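Probable aromatic acid decarboxylase (Escherichia coli, PDB 1SBZ) probably acts as a flavin prenyltransferase, making the prenylated FMN cofactor used by a partner phenolic acid decarboxylase, and assembles as a homododecamer. Local coordinates at residues Lys89-Ile94 against Glu132-Leu137; Leu119-Met124 against Val142-Pro147; Thr31-Ser36 against Asp59-Pro64. All blocks are in the same frame, centred on the assembly; numbering follows the deposited sequence.

How the contacts relate
Contacts 1 and 2 adjoin, their centres about 10 Å apart, and interlock along the chain: helix 128-139 of contact 1 is the crossover between the two strands of contact 2. Leu91 CD2 lies 3.6 Å from Leu119 CD2, and Leu137 O is 3.1 Å from Val142 N, a probable hydrogen bond. Contact 3 sits at the other edge of the same parallel sheet, its centre about 20 Å from that of contact 2 and about 21 Å from that of contact 1. All three reach one FMN: contacts 1 and 3 bind its phosphate through Lys89, Thr90 and Ser36, whereas contact 2 holds the flavin ring through Arg122.

Contact 1 (Lys89-Ile94 against Glu132-Leu137). With FMN (flavin mononucleotide), chain H.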
loop_
_atom_site.group_PDB
_atom_site.type_symbol
_atom_site.label_atom_id
_atom_site.label_comp_id
_atom_site.label_asym_id
_atom_site.label_seq_id
_atom_site.Cartn_x
_atom_site.Cartn_y
_atom_site.Cartn_z
ATOM N N LYS D 89 -9.889 9.409 21.727
ATOM C CA LYS D 89 -9.071 10.612 21.564
ATOM C C LYS D 89 -7.618 10.346 21.982
ATOM O O LYS D 89 -6.677 10.690 21.261
ATOM C CB LYS D 89 -9.708 11.807 22.316
ATOM C CG LYS D 89 -8.923 12.420 23.483
ATOM C CD LYS D 89 -8.000 13.506 23.014
ATOM C CE LYS D 89 -7.784 14.557 24.070
ATOM N NZ LYS D 89 -6.729 14.223 25.063
ATOM N N THR D 90 -7.433 9.727 23.140
ATOM C CA THR D 90 -6.090 9.430 23.621
ATOM C C THR D 90 -5.393 8.412 22.716
ATOM O O THR D 90 -4.225 8.582 22.368
ATOM C CB THR D 90 -6.133 8.968 25.085
ATOM O OG1 THR D 90 -6.369 10.109 25.922
ATOM C CG2 THR D 90 -4.771 8.473 25.535
ATOM N N LEU D 91 -6.127 7.372 22.335
ATOM C CA LEU D 91 -5.653 6.373 21.373
ATOM C C LEU D 91 -5.168 7.037 20.077
ATOM O O LEU D 91 -4.070 6.743 19.589
ATOM C CB LEU D 91 -6.781 5.371 21.081
ATOM C CG LEU D 91 -6.612 4.121 20.199
ATOM C CD1 LEU D 91 -6.511 4.471 18.759
ATOM C CD2 LEU D 91 -5.435 3.269 20.597
ATOM N N ALA D 92 -5.989 7.934 19.539
ATOM C CA ALA D 92 -5.681 8.653 18.308
ATOM C C ALA D 92 -4.450 9.541 18.440
ATOM O O ALA D 92 -3.641 9.623 17.521
ATOM C CB ALA D 92 -6.873 9.477 17.872
ATOM N N GLY D 93 -4.312 10.194 19.592
ATOM C CA GLY D 93 -3.158 11.032 19.878
ATOM C C GLY D 93 -1.863 10.248 19.905
ATOM O O GLY D 93 -0.858 10.680 19.325
ATOM N N ILE D 94 -1.888 9.097 20.575
ATOM C CA ILE D 94 -0.716 8.232 20.670
ATOM C C ILE D 94 -0.294 7.701 19.295
ATOM O O ILE D 94 0.894 7.732 18.955
ATOM C CB ILE D 94 -0.933 7.092 21.703
ATOM C CG1 ILE D 94 -1.140 7.690 23.110
ATOM C CG2 ILE D 94 0.277 6.130 21.717
ATOM C CD1 ILE D 94 -1.795 6.724 24.133
ATOM N N GLU D 132 -8.365 1.612 12.650
ATOM C CA GLU D 132 -7.109 1.992 11.990
ATOM C C GLU D 132 -6.047 2.326 13.014
ATOM O O GLU D 132 -4.919 1.853 12.921
ATOM C CB GLU D 132 -7.287 3.251 11.140
ATOM C CG GLU D 132 -7.771 3.053 9.724
ATOM C CD GLU D 132 -7.974 4.384 9.010
ATOM O OE1 GLU D 132 -7.876 4.400 7.763
ATOM O OE2 GLU D 132 -8.244 5.411 9.693
ATOM N N ASN D 133 -6.419 3.162 13.983
ATOM C CA ASN D 133 -5.506 3.586 15.040
ATOM C C ASN D 133 -5.071 2.411 15.908
ATOM O O ASN D 133 -3.891 2.287 16.237
ATOM C CB ASN D 133 -6.127 4.695 15.900
ATOM C CG ASN D 133 -6.383 5.996 15.117
ATOM O OD1 ASN D 133 -7.195 6.833 15.533
ATOM N ND2 ASN D 133 -5.690 6.171 14.000
HETATM N N MSE D 134 -6.020 1.545 16.263
HETATM C CA MSE D 134 -5.703 0.342 17.036
HETATM C C MSE D 134 -4.740 -0.590 16.303
HETATM O O MSE D 134 -3.822 -1.147 16.906
HETATM C CB MSE D 134 -6.977 -0.413 17.397
HETATM C CG MSE D 134 -7.766 0.287 18.485
HETATM SE SE MSE D 134 -9.532 -0.488 18.780
HETATM C CE MSE D 134 -9.077 -1.997 19.666
ATOM N N LEU D 135 -4.965 -0.771 15.007
ATOM C CA LEU D 135 -4.101 -1.632 14.204
ATOM C C LEU D 135 -2.680 -1.056 14.073
ATOM O O LEU D 135 -1.698 -1.772 14.223
ATOM C CB LEU D 135 -4.725 -1.897 12.819
ATOM C CG LEU D 135 -3.895 -2.726 11.822
ATOM C CD1 LEU D 135 -3.581 -4.135 12.336
ATOM C CD2 LEU D 135 -4.604 -2.800 10.467
ATOM N N ALA D 136 -2.579 0.236 13.785
ATOM C CA ALA D 136 -1.273 0.867 13.603
ATOM C C ALA D 136 -0.378 0.622 14.822
ATOM O O ALA D 136 0.781 0.249 14.678
ATOM C CB ALA D 136 -1.443 2.356 13.352
ATOM N N LEU D 137 -0.945 0.820 16.012
ATOM C CA LEU D 137 -0.230 0.655 17.276
ATOM C C LEU D 137 0.029 -0.812 17.615
ATOM O O LEU D 137 1.092 -1.147 18.142
ATOM C CB LEU D 137 -0.983 1.357 18.410
ATOM C CG LEU D 137 -0.904 2.888 18.441
ATOM C CD1 LEU D 137 -1.888 3.446 19.461
ATOM C CD2 LEU D 137 0.530 3.381 18.739
HETATM N N1 FMN H . -14.811 8.603 24.776
HETATM C C2 FMN H . -14.466 7.382 24.242
HETATM O O2 FMN H . -13.640 7.363 23.337
HETATM N N3 FMN H . -15.046 6.223 24.719
HETATM C C4 FMN H . -15.977 6.291 25.749
HETATM O O4 FMN H . -16.289 5.249 26.334
HETATM C C4A FMN H . -16.324 7.541 26.294
HETATM N N5 FMN H . -17.245 7.654 27.324
HETATM C C5A FMN H . -17.565 8.902 27.849
HETATM C C6 FMN H . -18.491 9.011 28.892
HETATM C C7 FMN H . -18.817 10.265 29.429
HETATM C C7M FMN H . -19.509 10.306 30.768
HETATM C C8 FMN H . -18.211 11.418 28.915
HETATM C C8M FMN H . -18.325 12.750 29.618
HETATM C C9 FMN H . -17.292 11.303 27.878
HETATM C C9A FMN H . -16.962 10.052 27.343
HETATM N N10 FMN H . -16.042 9.949 26.303
HETATM C C10 FMN H . -15.732 8.700 25.788
HETATM C "C1'" FMN H . -15.596 11.186 25.571
HETATM C "C2'" FMN H . -14.202 11.588 26.045
HETATM O "O2'" FMN H . -14.221 11.778 27.445
HETATM C "C3'" FMN H . -13.675 12.829 25.317
HETATM O "O3'" FMN H . -13.361 12.491 23.973
HETATM C "C4'" FMN H . -12.463 13.473 26.000
HETATM O "O4'" FMN H . -11.931 14.517 25.206
HETATM C "C5'" FMN H . -11.341 12.479 26.281
HETATM O "O5'" FMN H . -10.178 13.174 26.699
HETATM P P FMN H . -9.018 12.347 27.452
HETATM O O1P FMN H . -9.545 11.978 28.824
HETATM O O2P FMN H . -7.818 13.243 27.532
HETATM O O3P FMN H . -8.699 11.098 26.654
#
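In this parallel alpha/beta fold, the helix that starts at the FMN phosphate, 88-96, packs beside helix 128-139, both lying against strand 116-121. Segments 89-94 and 132-137 run 46° apart, their axes 9.3 Å from each other at closest approach. Leu91 and Leu137 carry the contact: their side chains run antiparallel alongside each other, and Leu91 CD2 comes within 3.7 Å of Leu137 CD1. The same CD2 branch reaches the CG of Met134, a selenomethionine, at 4.3 Å. With CG anti to the backbone N (chi1 -175°), Leu91 swings its end over to the second helix. The other branch of Leu137 meets Ile94 at about a right angle, CD2 to CG2 4.1 Å. Ala92 and Asn133 mark where the two backbones come nearest, and both also pack on Ala96 of a second subunit. At the phosphate end, Thr90 OG1 donates to FMN O3P at 2.6 Å and is also bonded to Thr8 OG1. Lys89, its chain kinked at the second and fourth torsions, brings NZ within 2.9 Å of FMN O2P. The helix thus divides its work: branched apolar side chains join it to its neighbour, while at its N-terminal end the Thr90 hydroxyl donates to one phosphate oxygen and the Lys89 ammonium binds another and would probably offset part of the negative charge.

Contact 2 (Leu119-Met124 against Val142-Pro147); sequences LVPREM and VAMVPP. With FMN (flavin mononucleotide), chain H.
Arg122 leaves the end of strand 116-121 across Pro147 and finishes at the flavin. Its CB and CG lie by the rim of the proline ring, CG being 3.9 Å from Pro147 CG, and the two side chains meet at about a right angle. A bend at chi2 (-82°) then turns the chain from the proline, and CD passes 3.4 Å from FMN O4. At the tip NH1 donates to FMN O4 at 3.0 Å, the oxygen lying at the guanidinium edge and near its plane. NE and NH2 are taken by Pro149 O and Met148 O of a third subunit; together with FMN O4, these two carbonyls of the neighbouring chain fix the rotation of the guanidinium. The backbone of Arg122 takes part too: its O accepts from FMN N3 at 2.9 Å. Glu123 OE1 forms a salt bridge with Arg122 NH1 and accepts from the backbone N of Met124.

Behind this site strand 116-121 runs parallel to the short strand 143-144, the two being the strands of a beta-alpha-beta unit whose crossover is helix 128-139. Leu119 N donates to Ala143 O and Val145 N to Leu119 O, both at 2.8 Å. On the face shared by Leu119 and Met144, Leu119 CD2 touches Val142 CG1 at 3.6 Å and lies 4.1 Å from the selenium of Met144. Farther on, bonding gives way to packing: Val120 CG1 rests 3.9 Å from Pro147 CD, and the buried oxygens Pro121 O and Val145 O find no hydrogen-bond donor, receiving CA-H...O contacts from Pro146 and Val120.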
loop_
_atom_site.group_PDB
_atom_site.type_symbol
_atom_site.label_atom_id
_atom_site.label_comp_id
_atom_site.label_asym_id
_atom_site.label_seq_id
_atom_site.Cartn_x
_atom_site.Cartn_y
_atom_site.Cartn_z
ATOM N N LEU D 119 -2.754 -0.792 26.225
ATOM C CA LEU D 119 -3.930 0.075 26.161
ATOM C C LEU D 119 -5.179 -0.715 26.482
ATOM O O LEU D 119 -5.296 -1.882 26.106
ATOM C CB LEU D 119 -4.048 0.674 24.761
ATOM C CG LEU D 119 -3.436 2.030 24.399
ATOM C CD1 LEU D 119 -2.339 2.535 25.342
ATOM C CD2 LEU D 119 -2.983 2.054 22.930
ATOM N N VAL D 120 -6.126 -0.077 27.163
ATOM C CA VAL D 120 -7.412 -0.690 27.463
ATOM C C VAL D 120 -8.460 0.163 26.740
ATOM O O VAL D 120 -9.141 0.985 27.357
ATOM C CB VAL D 120 -7.656 -0.779 29.016
ATOM C CG1 VAL D 120 -9.037 -1.343 29.342
ATOM C CG2 VAL D 120 -6.562 -1.628 29.687
ATOM N N PRO D 121 -8.568 -0.002 25.419
ATOM C CA PRO D 121 -9.422 0.869 24.623
ATOM C C PRO D 121 -10.883 0.560 24.901
ATOM O O PRO D 121 -11.260 -0.615 24.939
ATOM C CB PRO D 121 -9.056 0.484 23.188
ATOM C CG PRO D 121 -8.668 -0.953 23.288
ATOM C CD PRO D 121 -7.927 -1.046 24.589
ATOM N N ARG D 122 -11.693 1.598 25.100
ATOM C CA ARG D 122 -13.123 1.413 25.341
ATOM C C ARG D 122 -13.964 2.405 24.541
ATOM O O ARG D 122 -13.871 3.622 24.722
ATOM C CB ARG D 122 -13.462 1.474 26.844
ATOM C CG ARG D 122 -14.855 0.951 27.214
ATOM C CD ARG D 122 -15.983 1.979 27.000
ATOM N NE ARG D 122 -17.306 1.356 26.913
ATOM C CZ ARG D 122 -18.327 1.862 26.232
ATOM N NH1 ARG D 122 -18.185 3.003 25.561
ATOM N NH2 ARG D 122 -19.493 1.217 26.214
ATOM N N GLU D 123 -14.775 1.841 23.650
ATOM C CA GLU D 123 -15.730 2.562 22.826
ATOM C C GLU D 123 -16.606 1.521 22.130
ATOM O O GLU D 123 -16.142 0.425 21.832
ATOM C CB GLU D 123 -15.017 3.442 21.787
ATOM C CG GLU D 123 -15.931 4.363 20.985
ATOM C CD GLU D 123 -16.906 5.158 21.850
ATOM O OE1 GLU D 123 -17.863 4.566 22.396
ATOM O OE2 GLU D 123 -16.732 6.380 21.960
HETATM N N MSE D 124 -17.865 1.858 21.893
HETATM C CA MSE D 124 -18.797 0.983 21.175
HETATM C C MSE D 124 -19.886 1.835 20.512
HETATM O O MSE D 124 -20.436 2.730 21.162
HETATM C CB MSE D 124 -19.410 -0.027 22.147
HETATM C CG MSE D 124 -20.651 -0.738 21.665
HETATM SE SE MSE D 124 -21.423 -1.790 23.120
HETATM C CE MSE D 124 -22.264 -0.276 24.060
ATOM N N VAL D 142 2.173 -2.656 20.633
ATOM C CA VAL D 142 1.268 -2.158 21.685
ATOM C C VAL D 142 0.141 -3.156 21.935
ATOM O O VAL D 142 -0.580 -3.529 21.007
ATOM C CB VAL D 142 0.662 -0.782 21.344
ATOM C CG1 VAL D 142 -0.300 -0.308 22.462
ATOM C CG2 VAL D 142 1.768 0.234 21.091
ATOM N N ALA D 143 -0.002 -3.586 23.184
ATOM C CA ALA D 143 -1.056 -4.526 23.563
ATOM C C ALA D 143 -2.420 -3.844 23.619
ATOM O O ALA D 143 -2.591 -2.808 24.262
ATOM C CB ALA D 143 -0.736 -5.181 24.896
HETATM N N MSE D 144 -3.391 -4.441 22.942
HETATM C CA MSE D 144 -4.733 -3.892 22.895
HETATM C C MSE D 144 -5.636 -4.759 23.730
HETATM O O MSE D 144 -6.008 -5.855 23.309
HETATM C CB MSE D 144 -5.236 -3.854 21.453
HETATM C CG MSE D 144 -4.577 -2.791 20.594
HETATM SE SE MSE D 144 -5.041 -0.946 21.106
HETATM C CE MSE D 144 -6.732 -1.145 21.145
ATOM N N VAL D 145 -5.983 -4.272 24.918
ATOM C CA VAL D 145 -6.751 -5.077 25.873
ATOM C C VAL D 145 -8.084 -4.402 26.226
ATOM O O VAL D 145 -8.252 -3.888 27.332
ATOM C CB VAL D 145 -5.921 -5.428 27.145
ATOM C CG1 VAL D 145 -6.454 -6.687 27.799
ATOM C CG2 VAL D 145 -4.443 -5.639 26.810
ATOM N N PRO D 146 -9.045 -4.433 25.294
ATOM C CA PRO D 146 -10.358 -3.849 25.533
ATOM C C PRO D 146 -11.047 -4.628 26.650
ATOM O O PRO D 146 -10.802 -5.831 26.774
ATOM C CB PRO D 146 -11.083 -4.069 24.203
ATOM C CG PRO D 146 -10.442 -5.279 23.630
ATOM C CD PRO D 146 -8.976 -5.082 23.972
ATOM N N PRO D 147 -11.866 -3.956 27.463
ATOM C CA PRO D 147 -12.524 -4.593 28.598
ATOM C C PRO D 147 -13.720 -5.471 28.218
ATOM O O PRO D 147 -14.838 -5.189 28.624
ATOM C CB PRO D 147 -12.990 -3.398 29.441
ATOM C CG PRO D 147 -13.191 -2.290 28.459
ATOM C CD PRO D 147 -12.198 -2.523 27.371
HETATM N N1 FMN H . -14.811 8.603 24.776
HETATM C C2 FMN H . -14.466 7.382 24.242
HETATM O O2 FMN H . -13.640 7.363 23.337
HETATM N N3 FMN H . -15.046 6.223 24.719
HETATM C C4 FMN H . -15.977 6.291 25.749
HETATM O O4 FMN H . -16.289 5.249 26.334
HETATM C C4A FMN H . -16.324 7.541 26.294
HETATM N N5 FMN H . -17.245 7.654 27.324
HETATM C C5A FMN H . -17.565 8.902 27.849
HETATM C C6 FMN H . -18.491 9.011 28.892
HETATM C C7 FMN H . -18.817 10.265 29.429
HETATM C C7M FMN H . -19.509 10.306 30.768
HETATM C C8 FMN H . -18.211 11.418 28.915
HETATM C C8M FMN H . -18.325 12.750 29.618
HETATM C C9 FMN H . -17.292 11.303 27.878
HETATM C C9A FMN H . -16.962 10.052 27.343
HETATM N N10 FMN H . -16.042 9.949 26.303
HETATM C C10 FMN H . -15.732 8.700 25.788
HETATM C "C1'" FMN H . -15.596 11.186 25.571
HETATM C "C2'" FMN H . -14.202 11.588 26.045
HETATM O "O2'" FMN H . -14.221 11.778 27.445
HETATM C "C3'" FMN H . -13.675 12.829 25.317
HETATM O "O3'" FMN H . -13.361 12.491 23.973
HETATM C "C4'" FMN H . -12.463 13.473 26.000
HETATM O "O4'" FMN H . -11.931 14.517 25.206
HETATM C "C5'" FMN H . -11.341 12.479 26.281
HETATM O "O5'" FMN H . -10.178 13.174 26.699
HETATM P P FMN H . -9.018 12.347 27.452
HETATM O O1P FMN H . -9.545 11.978 28.824
HETATM O O2P FMN H . -7.818 13.243 27.532
HETATM O O3P FMN H . -8.699 11.098 26.654
#

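Contact 3 (Thr31-Ser36 against Asp59-Pro64). With FMN (flavin mononucleotide), chain H.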
loop_
_atom_site.group_PDB
_atom_site.type_symbol
_atom_site.label_atom_id
_atom_site.label_comp_id
_atom_site.label_asym_id
_atom_site.label_seq_id
_atom_site.Cartn_x
_atom_site.Cartn_y
_atom_site.Cartn_z
ATOM N N THR D 31 4.032 2.872 41.338
ATOM C CA THR D 31 3.065 3.319 40.339
ATOM C C THR D 31 3.132 4.820 40.128
ATOM O O THR D 31 3.180 5.592 41.086
ATOM C CB THR D 31 1.626 2.881 40.706
ATOM O OG1 THR D 31 1.302 3.342 42.021
ATOM C CG2 THR D 31 1.540 1.365 40.832
ATOM N N HIS D 32 3.159 5.223 38.863
ATOM C CA HIS D 32 3.093 6.627 38.498
ATOM C C HIS D 32 1.799 6.877 37.734
ATOM O O HIS D 32 1.630 6.419 36.600
ATOM C CB HIS D 32 4.312 7.029 37.667
ATOM C CG HIS D 32 5.612 6.912 38.401
ATOM N ND1 HIS D 32 6.336 8.012 38.810
ATOM C CD2 HIS D 32 6.316 5.827 38.801
ATOM C CE1 HIS D 32 7.430 7.609 39.432
ATOM N NE2 HIS D 32 7.442 6.288 39.441
ATOM N N LEU D 33 0.878 7.590 38.372
ATOM C CA LEU D 33 -0.447 7.828 37.812
ATOM C C LEU D 33 -0.532 9.167 37.097
ATOM O O LEU D 33 0.011 10.167 37.565
ATOM C CB LEU D 33 -1.513 7.753 38.917
ATOM C CG LEU D 33 -2.952 8.206 38.625
ATOM C CD1 LEU D 33 -3.608 7.329 37.560
ATOM C CD2 LEU D 33 -3.771 8.198 39.901
ATOM N N VAL D 34 -1.198 9.173 35.943
ATOM C CA VAL D 34 -1.578 10.417 35.273
ATOM C C VAL D 34 -3.059 10.348 34.918
ATOM O O VAL D 34 -3.459 9.556 34.063
ATOM C CB VAL D 34 -0.747 10.687 33.992
ATOM C CG1 VAL D 34 -0.924 12.124 33.540
ATOM C CG2 VAL D 34 0.715 10.410 34.219
HETATM N N MSE D 35 -3.870 11.161 35.589
HETATM C CA MSE D 35 -5.299 11.251 35.281
HETATM C C MSE D 35 -5.554 12.460 34.386
HETATM O O MSE D 35 -5.155 13.575 34.721
HETATM C CB MSE D 35 -6.137 11.389 36.558
HETATM C CG MSE D 35 -6.135 10.190 37.476
HETATM SE SE MSE D 35 -7.074 10.577 39.165
HETATM C CE MSE D 35 -5.788 11.866 39.899
ATOM N N SER D 36 -6.213 12.237 33.248
ATOM C CA SER D 36 -6.598 13.333 32.361
ATOM C C SER D 36 -7.716 14.142 33.010
ATOM O O SER D 36 -8.326 13.682 33.967
ATOM C CB SER D 36 -7.075 12.788 31.016
ATOM O OG SER D 36 -8.336 12.158 31.147
ATOM N N ASP D 59 1.782 5.751 44.138
ATOM C CA ASP D 59 2.984 6.221 44.807
ATOM C C ASP D 59 3.312 7.632 44.359
ATOM O O ASP D 59 3.741 8.458 45.161
ATOM C CB ASP D 59 4.154 5.285 44.517
ATOM C CG ASP D 59 3.966 3.917 45.131
ATOM O OD1 ASP D 59 3.776 3.833 46.364
ATOM O OD2 ASP D 59 3.997 2.863 44.463
ATOM N N PHE D 60 3.119 7.898 43.069
ATOM C CA PHE D 60 3.283 9.236 42.507
ATOM C C PHE D 60 2.105 9.549 41.602
ATOM O O PHE D 60 1.534 8.651 40.986
ATOM C CB PHE D 60 4.573 9.337 41.688
ATOM C CG PHE D 60 5.816 9.004 42.461
ATOM C CD1 PHE D 60 6.238 7.682 42.597
ATOM C CD2 PHE D 60 6.577 10.017 43.040
ATOM C CE1 PHE D 60 7.392 7.377 43.307
ATOM C CE2 PHE D 60 7.737 9.719 43.751
ATOM C CZ PHE D 60 8.145 8.397 43.886
ATOM N N SER D 61 1.754 10.826 41.521
ATOM C CA SER D 61 0.700 11.282 40.632
ATOM C C SER D 61 1.182 12.554 39.955
ATOM O O SER D 61 1.634 13.492 40.624
ATOM C CB SER D 61 -0.590 11.521 41.414
ATOM O OG SER D 61 -1.625 12.040 40.592
ATOM N N HIS D 62 1.104 12.580 38.629
ATOM C CA HIS D 62 1.620 13.702 37.858
ATOM C C HIS D 62 0.495 14.465 37.167
ATOM O O HIS D 62 -0.542 13.889 36.834
ATOM C CB HIS D 62 2.639 13.205 36.832
ATOM C CG HIS D 62 3.705 12.331 37.412
ATOM N ND1 HIS D 62 4.915 12.824 37.849
ATOM C CD2 HIS D 62 3.739 10.996 37.638
ATOM C CE1 HIS D 62 5.649 11.830 38.315
ATOM N NE2 HIS D 62 4.960 10.710 38.198
ATOM N N ASN D 63 0.708 15.761 36.953
ATOM C CA ASN D 63 -0.256 16.606 36.244
ATOM C C ASN D 63 -0.252 16.324 34.736
ATOM O O ASN D 63 0.821 16.273 34.122
ATOM C CB ASN D 63 0.039 18.089 36.518
ATOM C CG ASN D 63 -1.099 19.003 36.091
ATOM O OD1 ASN D 63 -1.243 19.343 34.909
ATOM N ND2 ASN D 63 -1.914 19.411 37.059
ATOM N N PRO D 64 -1.435 16.139 34.139
ATOM C CA PRO D 64 -1.545 15.805 32.714
ATOM C C PRO D 64 -1.023 16.865 31.733
ATOM O O PRO D 64 -0.838 16.552 30.561
ATOM C CB PRO D 64 -3.049 15.597 32.515
ATOM C CG PRO D 64 -3.682 16.362 33.612
ATOM C CD PRO D 64 -2.764 16.213 34.780
HETATM N N1 FMN H . -14.811 8.603 24.776
HETATM C C2 FMN H . -14.466 7.382 24.242
HETATM O O2 FMN H . -13.640 7.363 23.337
HETATM N N3 FMN H . -15.046 6.223 24.719
HETATM C C4 FMN H . -15.977 6.291 25.749
HETATM O O4 FMN H . -16.289 5.249 26.334
HETATM C C4A FMN H . -16.324 7.541 26.294
HETATM N N5 FMN H . -17.245 7.654 27.324
HETATM C C5A FMN H . -17.565 8.902 27.849
HETATM C C6 FMN H . -18.491 9.011 28.892
HETATM C C7 FMN H . -18.817 10.265 29.429
HETATM C C7M FMN H . -19.509 10.306 30.768
HETATM C C8 FMN H . -18.211 11.418 28.915
HETATM C C8M FMN H . -18.325 12.750 29.618
HETATM C C9 FMN H . -17.292 11.303 27.878
HETATM C C9A FMN H . -16.962 10.052 27.343
HETATM N N10 FMN H . -16.042 9.949 26.303
HETATM C C10 FMN H . -15.732 8.700 25.788
HETATM C "C1'" FMN H . -15.596 11.186 25.571
HETATM C "C2'" FMN H . -14.202 11.588 26.045
HETATM O "O2'" FMN H . -14.221 11.778 27.445
HETATM C "C3'" FMN H . -13.675 12.829 25.317
HETATM O "O3'" FMN H . -13.361 12.491 23.973
HETATM C "C4'" FMN H . -12.463 13.473 26.000
HETATM O "O4'" FMN H . -11.931 14.517 25.206
HETATM C "C5'" FMN H . -11.341 12.479 26.281
HETATM O "O5'" FMN H . -10.178 13.174 26.699
HETATM P P FMN H . -9.018 12.347 27.452
HETATM O O1P FMN H . -9.545 11.978 28.824
HETATM O O2P FMN H . -7.818 13.243 27.532
HETATM O O3P FMN H . -8.699 11.098 26.654
HETATM O O HOH W 1 1.170 1.325 44.145
HETATM O O HOH W 2 -2.561 12.770 37.785
#
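His32 and Phe60 point the same way from paired strands, their rings nearly parallel (6° between planes) but slid apart, with Phe60 CD1 over the rim of one imidazole face, 3.4 Å from His32 CE1. At the edge of that imidazole, ND1 shares a hydrogen bond of 3.1 Å with His62 NE2; the histidine rings meet at their edges, neither lying over the other, planes 11° apart. The other nitrogen, His32 NE2, is bonded to Glu30, which helps fix the ring's rotation. Backbone bonds hold this cluster in register: Phe60 N to Thr31 O, Leu33 N to Phe60 O at 2.9 Å and His62 N to Leu33 O. At the start of the pairing, Thr31 N donates to Asp59 OD2 at 3.1 Å; Thr31 OG1, set between its backbone N and carbonyl carbon (chi1 55°), accepts from Asp59 N at 3.2 Å. Arg24 binds the other carboxylate oxygen. Farther along, a water links Met35 N, Ser61 OG and His62 O. Beyond the strand, Ser36 OG donates to FMN O1P at 2.6 Å and caps the next helix at Ala39 N. This is the edge of the parallel sheet of a Rossmann-like alpha/beta fold, with a phosphate-binding serine at the C-terminal end of strand 30-35.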